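Local structure of cellulase (Uncultured bacterium, 3WX5) at residues Trp118-Asp123 with Thr221-Trp226; Leu146-Asn151 with Thr186-Glu191. The protein probably hydrolyses internal beta-1,4-glucosidic bonds of cellulose, as an endoglucanase of glycoside hydrolase family 12. All blocks are in the same frame, centred on the assembly; numbering follows the deposited sequence.

Both contacts belong to the beta-sandwich of this family 12 enzyme, contact 1 buried in a sheet and contact 2 at the surface; their centres are about 10 Å apart, and they meet along strand 117-127. Contact 1 pairs that strand with 215-225 on one flank; strand 140-149, which supplies the first half of contact 2, occupies the other flank. The chain visits the segments in the order 118-123, 146-151, 186-191, 221-226, so contact 2 falls between the halves of contact 1. A120 joins the two through backbone atoms, its N lying 2.8 Å from N147 O and its O 2.8 Å from L146 N. Strand 140-149 thus connects a buried strand pairing to a surface loop.

Contact 1 (Trp118-Asp123 with Thr221-Trp226); sequences WNAAYD and TGFELW
Two side-chain torsions bring the polar ends of N119 and E224 together: N119 places CG between its backbone N and carbonyl carbon (chi1 70°), whereas E224 keeps CG beside its backbone N (chi1 -63°) and then runs extended. They meet across an antiparallel strand pair in the jelly-roll sandwich of the family 12 glycosidases, with amide and carboxylate planes 23° apart. N119 N donates to E224 O (3.0 Å), and E224 N donates to the side-chain OD1 of N119 at 2.9 Å, with the E224 N-H standing above the plane of that amide carbonyl. The same amide gives ND2 to E224 OE1 (2.9 Å), on the lone pair turned away from OE2. Both ends of the N119 amide are therefore gripped, which fixes its rotation, and the W226 ring presents its edge to ND2 with its plane nearly perpendicular to the amide.

Further along, A121 and G222 form a hydrogen-bonded pair, in which A121 N reaches G222 O (2.9 Å). On the face carrying W118, Y122 and L225, side chains pack toward the other sheet, where W108 and F237 cover Y122 and T221. L225 CD2 rests 3.5 Å from W118 CB. T221 sits over one face of the Y122 phenol, its CB 3.9 Å from the ring centroid and close to the ring normal.

Contact 2 (Leu146-Asn151 with Thr186-Glu191); sequences LNWRGN and TTPVTE
P188 and W148 meet at a slant, the closest carbons being P188 CD and W148 CH2, 4.3 Å apart. A different corner of the proline meets N147: its CB comes within 3.7 Å of N147 CG, so the ring touches two successive side chains from directions roughly at right angles, and the same CB also approaches L146 O (3.4 Å). One residue further on, V189 is turned differently. Its CB bond heads away from strand 140-149, but CG2, placed between the backbone N and the carbonyl carbon (chi1 -72° for CG1), comes within 4.0 Å of L146 CB, the two side chains slanting past each other. On the backbone side, V189 O stands 3.5 Å from N147 CB.

L146 and N147 form a classic beta bulge opposite A120 of strand 117-127, and L146 has the helix-like psi (-26°) usual for the first residue of such a bulge. Its carbonyl serves the loop: V189 N donates to L146 O at 2.9 Å, tilted 22° from the carbonyl plane, and P188 CA makes a C-H...O contact with the same oxygen (3.1 Å). The loop carries the chain from strand 179-185, a parallel neighbour of 140-149, to strand 191-196 in the other sheet of the sandwich. T190 has already joined L110 of that second sheet through a backbone hydrogen bond, while inward L146 packs on Y122 and W108. N147 bridges in a similar way, touching both W118 and L110. The indole of W148 also takes a cation-pi contact from R184.

Contact 1 (Trp118-Asp123 with Thr221-Trp226)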
ATOM      1  N   TRP A 118      -7.522   6.968 -10.127  1.00  9.44           N
ATOM      2  CA  TRP A 118      -6.890   6.573  -8.856  1.00 10.64           C
ATOM      3  C   TRP A 118      -7.244   5.121  -8.563  1.00 10.22           C
ATOM      4  O   TRP A 118      -8.111   4.519  -9.230  1.00  9.87           O
ATOM      5  CB  TRP A 118      -7.371   7.453  -7.682  1.00 11.63           C
ATOM      6  CG  TRP A 118      -8.900   7.523  -7.591  1.00 12.00           C
ATOM      7  CD1 TRP A 118      -9.708   8.517  -8.103  1.00 13.23           C
ATOM      8  CD2 TRP A 118      -9.782   6.575  -6.962  1.00  9.54           C
ATOM      9  NE1 TRP A 118     -11.026   8.214  -7.862  1.00 14.29           N
ATOM     10  CE2 TRP A 118     -11.107   7.028  -7.177  1.00 11.92           C
ATOM     11  CE3 TRP A 118      -9.585   5.401  -6.222  1.00  9.42           C
ATOM     12  CZ2 TRP A 118     -12.224   6.316  -6.734  1.00 10.05           C
ATOM     13  CZ3 TRP A 118     -10.715   4.688  -5.756  1.00 10.30           C
ATOM     14  CH2 TRP A 118     -12.017   5.161  -6.018  1.00 10.68           C
ATOM     15  N   ASN A 119      -6.501   4.524  -7.637  1.00  8.61           N
ATOM     16  CA  ASN A 119      -6.891   3.237  -7.081  1.00  9.02           C
ATOM     17  C   ASN A 119      -6.797   3.301  -5.568  1.00 12.33           C
ATOM     18  O   ASN A 119      -6.300   4.305  -5.034  1.00 10.93           O
ATOM     19  CB  ASN A 119      -6.018   2.109  -7.645  1.00  9.38           C
ATOM     20  CG  ASN A 119      -4.565   2.156  -7.150  1.00 10.77           C
ATOM     21  OD1 ASN A 119      -4.278   2.615  -6.036  1.00 10.06           O
ATOM     22  ND2 ASN A 119      -3.670   1.532  -7.919  1.00 12.45           N
ATOM     23  N   ALA A 120      -7.400   2.318  -4.893  1.00 10.58           N
ATOM     24  CA  ALA A 120      -7.224   2.150  -3.447  1.00 11.00           C
ATOM     25  C   ALA A 120      -6.600   0.778  -3.275  1.00 11.36           C
ATOM     26  O   ALA A 120      -7.145  -0.206  -3.773  1.00 10.51           O
ATOM     27  CB  ALA A 120      -8.608   2.199  -2.732  1.00 10.22           C
ATOM     28  N   ALA A 121      -5.404   0.722  -2.686  1.00 11.34           N
ATOM     29  CA  ALA A 121      -4.555  -0.452  -2.849  1.00  8.56           C
ATOM     30  C   ALA A 121      -3.558  -0.600  -1.712  1.00  8.50           C
ATOM     31  O   ALA A 121      -2.956   0.382  -1.275  1.00 10.70           O
ATOM     32  CB  ALA A 121      -3.827  -0.420  -4.196  1.00  9.15           C
ATOM     33  N   TYR A 122      -3.389  -1.833  -1.244  1.00  6.73           N
ATOM     34  CA  TYR A 122      -2.254  -2.166  -0.365  1.00  8.72           C
ATOM     35  C   TYR A 122      -0.979  -2.155  -1.229  1.00  8.11           C
ATOM     36  O   TYR A 122      -1.038  -2.412  -2.433  1.00  9.33           O
ATOM     37  CB  TYR A 122      -2.463  -3.566   0.198  1.00  8.21           C
ATOM     38  CG  TYR A 122      -3.380  -3.606   1.398  1.00  8.87           C
ATOM     39  CD1 TYR A 122      -4.769  -3.628   1.248  1.00 11.06           C
ATOM     40  CD2 TYR A 122      -2.862  -3.541   2.675  1.00  9.66           C
ATOM     41  CE1 TYR A 122      -5.597  -3.666   2.356  1.00 12.44           C
ATOM     42  CE2 TYR A 122      -3.675  -3.600   3.781  1.00 11.94           C
ATOM     43  CZ  TYR A 122      -5.044  -3.623   3.617  1.00 13.75           C
ATOM     44  OH  TYR A 122      -5.877  -3.669   4.721  1.00 12.59           O
ATOM     45  N   ASP A 123       0.164  -1.959  -0.586  1.00  8.66           N
ATOM     46  CA  ASP A 123       1.472  -1.958  -1.249  1.00  8.85           C
ATOM     47  C   ASP A 123       2.422  -2.558  -0.216  1.00 11.60           C
ATOM     48  O   ASP A 123       2.556  -2.002   0.875  1.00 10.83           O
ATOM     49  CB  ASP A 123       1.857  -0.482  -1.567  1.00  9.51           C
ATOM     50  CG  ASP A 123       2.883  -0.375  -2.678  1.00 10.84           C
ATOM     51  OD1 ASP A 123       3.032  -1.373  -3.382  1.00 12.82           O
ATOM     52  OD2 ASP A 123       3.490   0.708  -2.896  1.00 12.96           O
ATOM     53  N   THR A 221      -1.123   0.794   3.003  1.00  9.57           N
ATOM     54  CA  THR A 221      -2.232   0.931   2.076  1.00  9.14           C
ATOM     55  C   THR A 221      -2.540   2.405   1.855  1.00 10.19           C
ATOM     56  O   THR A 221      -2.094   3.253   2.634  1.00 10.10           O
ATOM     57  CB  THR A 221      -3.480   0.193   2.594  1.00  9.49           C
ATOM     58  OG1 THR A 221      -4.431   0.089   1.525  1.00 10.43           O
ATOM     59  CG2 THR A 221      -4.108   0.963   3.802  1.00  8.73           C
ATOM     60  N   GLY A 222      -3.220   2.719   0.759  1.00  9.05           N
ATOM     61  CA  GLY A 222      -3.428   4.130   0.387  1.00  8.13           C
ATOM     62  C   GLY A 222      -4.018   4.201  -0.992  1.00 11.55           C
ATOM     63  O   GLY A 222      -4.635   3.233  -1.439  1.00 12.03           O
ATOM     64  N   PHE A 223      -3.757   5.298  -1.705  1.00 10.16           N
ATOM     65  CA  PHE A 223      -4.401   5.518  -3.002  1.00 11.16           C
ATOM     66  C   PHE A 223      -3.297   5.883  -3.979  1.00 12.25           C
ATOM     67  O   PHE A 223      -2.600   6.881  -3.773  1.00 11.47           O
ATOM     68  CB  PHE A 223      -5.390   6.684  -2.904  1.00 10.82           C
ATOM     69  CG  PHE A 223      -6.436   6.501  -1.821  1.00 10.85           C
ATOM     70  CD1 PHE A 223      -7.544   5.696  -2.058  1.00 10.49           C
ATOM     71  CD2 PHE A 223      -6.263   7.059  -0.548  1.00 14.59           C
ATOM     72  CE1 PHE A 223      -8.505   5.490  -1.069  1.00 12.45           C
ATOM     73  CE2 PHE A 223      -7.214   6.834   0.474  1.00 12.31           C
ATOM     74  CZ  PHE A 223      -8.342   6.069   0.197  1.00 10.85           C
ATOM     75  N   GLU A 224      -3.143   5.125  -5.060  1.00  9.05           N
ATOM     76  CA  GLU A 224      -2.288   5.647  -6.121  1.00  9.50           C
ATOM     77  C   GLU A 224      -3.086   6.676  -6.908  1.00 11.20           C
ATOM     78  O   GLU A 224      -4.187   6.391  -7.393  1.00  9.48           O
ATOM     79  CB  GLU A 224      -1.759   4.540  -7.038  1.00 11.29           C
ATOM     80  CG  GLU A 224      -0.847   3.525  -6.332  1.00 12.91           C
ATOM     81  CD  GLU A 224      -0.122   2.612  -7.316  1.00 16.77           C
ATOM     82  OE1 GLU A 224      -0.786   1.827  -8.032  1.00 13.32           O
ATOM     83  OE2 GLU A 224       1.115   2.716  -7.418  1.00 15.47           O
ATOM     84  N   LEU A 225      -2.512   7.859  -7.091  1.00  9.04           N
ATOM     85  CA  LEU A 225      -3.236   8.927  -7.775  1.00 10.49           C
ATOM     86  C   LEU A 225      -2.569   9.213  -9.125  1.00 11.36           C
ATOM     87  O   LEU A 225      -1.374   9.471  -9.178  1.00 10.85           O
ATOM     88  CB  LEU A 225      -3.227  10.187  -6.912  1.00 10.42           C
ATOM     89  CG  LEU A 225      -3.830   9.988  -5.524  1.00 14.49           C
ATOM     90  CD1 LEU A 225      -3.770  11.281  -4.751  1.00 11.13           C
ATOM     91  CD2 LEU A 225      -5.268   9.428  -5.625  1.00 14.43           C
ATOM     92  N   TRP A 226      -3.334   9.119 -10.219  1.00  9.88           N
ATOM     93  CA  TRP A 226      -2.858   9.606 -11.506  1.00  9.64           C
ATOM     94  C   TRP A 226      -3.430  11.008 -11.798  1.00 12.33           C
ATOM     95  O   TRP A 226      -2.755  11.861 -12.371  1.00 11.92           O
ATOM     96  CB  TRP A 226      -3.263   8.667 -12.635  1.00 10.64           C
ATOM     97  CG  TRP A 226      -2.531   7.328 -12.671  1.00  9.03           C
ATOM     98  CD1 TRP A 226      -1.545   6.955 -13.546  1.00  8.83           C
ATOM     99  CD2 TRP A 226      -2.875   6.153 -11.930  1.00  7.81           C
ATOM    100  NE1 TRP A 226      -1.225   5.625 -13.361  1.00  9.63           N
ATOM    101  CE2 TRP A 226      -2.050   5.106 -12.393  1.00  9.15           C
ATOM    102  CE3 TRP A 226      -3.771   5.894 -10.882  1.00  8.73           C
ATOM    103  CZ2 TRP A 226      -2.081   3.825 -11.841  1.00 10.18           C
ATOM    104  CZ3 TRP A 226      -3.811   4.601 -10.348  1.00  8.69           C
ATOM    105  CH2 TRP A 226      -2.989   3.584 -10.855  1.00 12.25           C
TER

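Contact 2 (Leu146-Asn151 with Thr186-Glu191)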
ATOM      1  N   LEU A 146      -8.213  -2.749  -4.414  1.00 11.61           N
ATOM      2  CA  LEU A 146      -9.563  -3.001  -3.902  1.00 11.09           C
ATOM      3  C   LEU A 146     -10.629  -2.188  -4.624  1.00 12.09           C
ATOM      4  O   LEU A 146     -11.796  -2.595  -4.699  1.00 12.18           O
ATOM      5  CB  LEU A 146      -9.628  -2.682  -2.402  1.00 13.22           C
ATOM      6  CG  LEU A 146      -8.633  -3.493  -1.564  1.00 12.81           C
ATOM      7  CD1 LEU A 146      -8.655  -2.983  -0.141  1.00 15.16           C
ATOM      8  CD2 LEU A 146      -8.962  -5.015  -1.621  1.00 12.71           C
ATOM      9  N   ASN A 147     -10.226  -1.043  -5.168  1.00 12.02           N
ATOM     10  CA  ASN A 147     -11.179  -0.110  -5.778  1.00 12.48           C
ATOM     11  C   ASN A 147     -10.373   0.896  -6.632  1.00 11.92           C
ATOM     12  O   ASN A 147      -9.148   0.944  -6.558  1.00 11.53           O
ATOM     13  CB  ASN A 147     -11.990   0.612  -4.667  1.00 12.45           C
ATOM     14  CG  ASN A 147     -13.416   0.956  -5.094  1.00 15.82           C
ATOM     15  OD1 ASN A 147     -14.387   0.838  -4.304  1.00 18.38           O
ATOM     16  ND2 ASN A 147     -13.557   1.404  -6.327  1.00  9.55           N
ATOM     17  N   TRP A 148     -11.038   1.575  -7.552  1.00 13.29           N
ATOM     18  CA  TRP A 148     -10.331   2.427  -8.526  1.00 10.79           C
ATOM     19  C   TRP A 148     -11.355   3.173  -9.370  1.00 13.99           C
ATOM     20  O   TRP A 148     -12.548   2.887  -9.303  1.00 11.38           O
ATOM     21  CB  TRP A 148      -9.450   1.573  -9.457  1.00 11.46           C
ATOM     22  CG  TRP A 148     -10.259   0.598 -10.277  1.00  8.39           C
ATOM     23  CD1 TRP A 148     -10.909   0.851 -11.468  1.00 14.25           C
ATOM     24  CD2 TRP A 148     -10.515  -0.771  -9.963  1.00 12.30           C
ATOM     25  NE1 TRP A 148     -11.548  -0.287 -11.910  1.00 11.14           N
ATOM     26  CE2 TRP A 148     -11.347  -1.288 -10.989  1.00 13.68           C
ATOM     27  CE3 TRP A 148     -10.163  -1.600  -8.888  1.00 11.86           C
ATOM     28  CZ2 TRP A 148     -11.838  -2.591 -10.962  1.00 15.27           C
ATOM     29  CZ3 TRP A 148     -10.669  -2.893  -8.851  1.00 16.37           C
ATOM     30  CH2 TRP A 148     -11.513  -3.369  -9.885  1.00 11.61           C
ATOM     31  N   ARG A 149     -10.869   4.127 -10.161  1.00 11.98           N
ATOM     32  CA  ARG A 149     -11.712   4.817 -11.105  1.00 13.37           C
ATOM     33  C   ARG A 149     -10.872   5.173 -12.291  1.00 12.91           C
ATOM     34  O   ARG A 149      -9.716   5.518 -12.130  1.00 11.06           O
ATOM     35  CB  ARG A 149     -12.280   6.086 -10.477  1.00 11.69           C
ATOM     36  CG  ARG A 149     -13.185   6.841 -11.429  1.00 18.59           C
ATOM     37  CD  ARG A 149     -13.742   8.110 -10.783  1.00 21.78           C
ATOM     38  NE  ARG A 149     -14.314   9.002 -11.794  1.00 30.98           N
ATOM     39  CZ  ARG A 149     -15.574   8.937 -12.204  1.00 36.73           C
ATOM     40  NH1 ARG A 149     -16.402   8.033 -11.668  1.00 39.04           N
ATOM     41  NH2 ARG A 149     -16.014   9.795 -13.126  1.00 35.31           N
ATOM     42  N   GLY A 150     -11.447   5.076 -13.489  1.00 10.49           N
ATOM     43  CA  GLY A 150     -10.828   5.675 -14.665  1.00 13.22           C
ATOM     44  C   GLY A 150     -10.052   4.712 -15.536  1.00 12.44           C
ATOM     45  O   GLY A 150      -9.241   5.131 -16.352  1.00 14.25           O
ATOM     46  N   ASN A 151     -10.305   3.412 -15.390  1.00 12.85           N
ATOM     47  CA  ASN A 151      -9.617   2.401 -16.211  1.00 13.69           C
ATOM     48  C   ASN A 151      -8.111   2.403 -16.043  1.00 12.86           C
ATOM     49  O   ASN A 151      -7.392   2.037 -16.968  1.00 13.30           O
ATOM     50  CB  ASN A 151      -9.966   2.519 -17.724  1.00 16.07           C
ATOM     51  CG  ASN A 151      -9.776   1.186 -18.475  1.00 17.23           C
ATOM     52  OD1 ASN A 151     -10.174   0.135 -17.979  1.00 18.01           O
ATOM     53  ND2 ASN A 151      -9.228   1.239 -19.685  1.00 16.84           N
ATOM     54  N   THR A 186     -11.655  -8.792  -8.556  1.00 10.29           N
ATOM     55  CA  THR A 186     -12.483  -8.910  -9.777  1.00 14.12           C
ATOM     56  C   THR A 186     -13.713  -8.009  -9.692  1.00 15.53           C
ATOM     57  O   THR A 186     -14.292  -7.635 -10.725  1.00 15.51           O
ATOM     58  CB  THR A 186     -12.924 -10.370 -10.061  1.00 14.71           C
ATOM     59  OG1 THR A 186     -13.607 -10.884  -8.925  1.00 18.91           O
ATOM     60  CG2 THR A 186     -11.707 -11.273 -10.328  1.00 17.36           C
ATOM     61  N   THR A 187     -14.170  -7.733  -8.465  1.00 14.45           N
ATOM     62  CA  THR A 187     -15.077  -6.606  -8.231  1.00 15.13           C
ATOM     63  C   THR A 187     -14.616  -5.731  -7.083  1.00 13.43           C
ATOM     64  O   THR A 187     -14.059  -6.228  -6.101  1.00 12.70           O
ATOM     65  CB  THR A 187     -16.539  -7.060  -7.951  1.00 17.32           C
ATOM     66  OG1 THR A 187     -16.566  -7.865  -6.780  1.00 20.71           O
ATOM     67  CG2 THR A 187     -17.079  -7.886  -9.130  1.00 19.06           C
ATOM     68  N   PRO A 188     -14.843  -4.415  -7.193  1.00 14.01           N
ATOM     69  CA  PRO A 188     -14.315  -3.488  -6.171  1.00 13.19           C
ATOM     70  C   PRO A 188     -15.064  -3.585  -4.839  1.00 12.93           C
ATOM     71  O   PRO A 188     -16.228  -3.986  -4.831  1.00 10.46           O
ATOM     72  CB  PRO A 188     -14.475  -2.106  -6.815  1.00 14.51           C
ATOM     73  CG  PRO A 188     -15.505  -2.305  -7.934  1.00 16.70           C
ATOM     74  CD  PRO A 188     -15.485  -3.734  -8.342  1.00 14.20           C
ATOM     75  N   VAL A 189     -14.384  -3.289  -3.722  1.00 10.55           N
ATOM     76  CA  VAL A 189     -15.025  -3.155  -2.419  1.00 10.15           C
ATOM     77  C   VAL A 189     -14.623  -1.831  -1.771  1.00 12.89           C
ATOM     78  O   VAL A 189     -13.730  -1.147  -2.261  1.00 11.26           O
ATOM     79  CB  VAL A 189     -14.591  -4.288  -1.448  1.00 13.50           C
ATOM     80  CG1 VAL A 189     -15.220  -5.637  -1.847  1.00 11.23           C
ATOM     81  CG2 VAL A 189     -13.080  -4.386  -1.359  1.00 11.66           C
ATOM     82  N   THR A 190     -15.242  -1.502  -0.641  1.00 11.78           N
ATOM     83  CA  THR A 190     -14.881  -0.292   0.095  1.00 12.27           C
ATOM     84  C   THR A 190     -14.317  -0.621   1.469  1.00 13.83           C
ATOM     85  O   THR A 190     -14.014   0.281   2.226  1.00 14.41           O
ATOM     86  CB  THR A 190     -16.078   0.681   0.208  1.00 13.73           C
ATOM     87  OG1 THR A 190     -17.195   0.011   0.823  1.00 15.45           O
ATOM     88  CG2 THR A 190     -16.481   1.147  -1.201  1.00 15.39           C
ATOM     89  N   GLU A 191     -14.230  -1.907   1.807  0.50  7.04           N
ATOM     90  CA  GLU A 191     -13.706  -2.285   3.108  0.50  7.83           C
ATOM     91  C   GLU A 191     -13.223  -3.726   3.070  0.50  5.44           C
ATOM     92  O   GLU A 191     -13.729  -4.534   2.310  0.50  2.00           O
ATOM     93  CB  GLU A 191     -14.814  -2.124   4.153  1.00 12.84           C
ATOM     94  CG  GLU A 191     -14.434  -2.488   5.573  1.00 26.88           C
ATOM     95  CD  GLU A 191     -15.547  -2.141   6.580  1.00 41.64           C
ATOM     96  OE1 GLU A 191     -16.664  -1.783   6.137  1.00 44.87           O
ATOM     97  OE2 GLU A 191     -15.293  -2.196   7.806  1.00 43.02           O
TER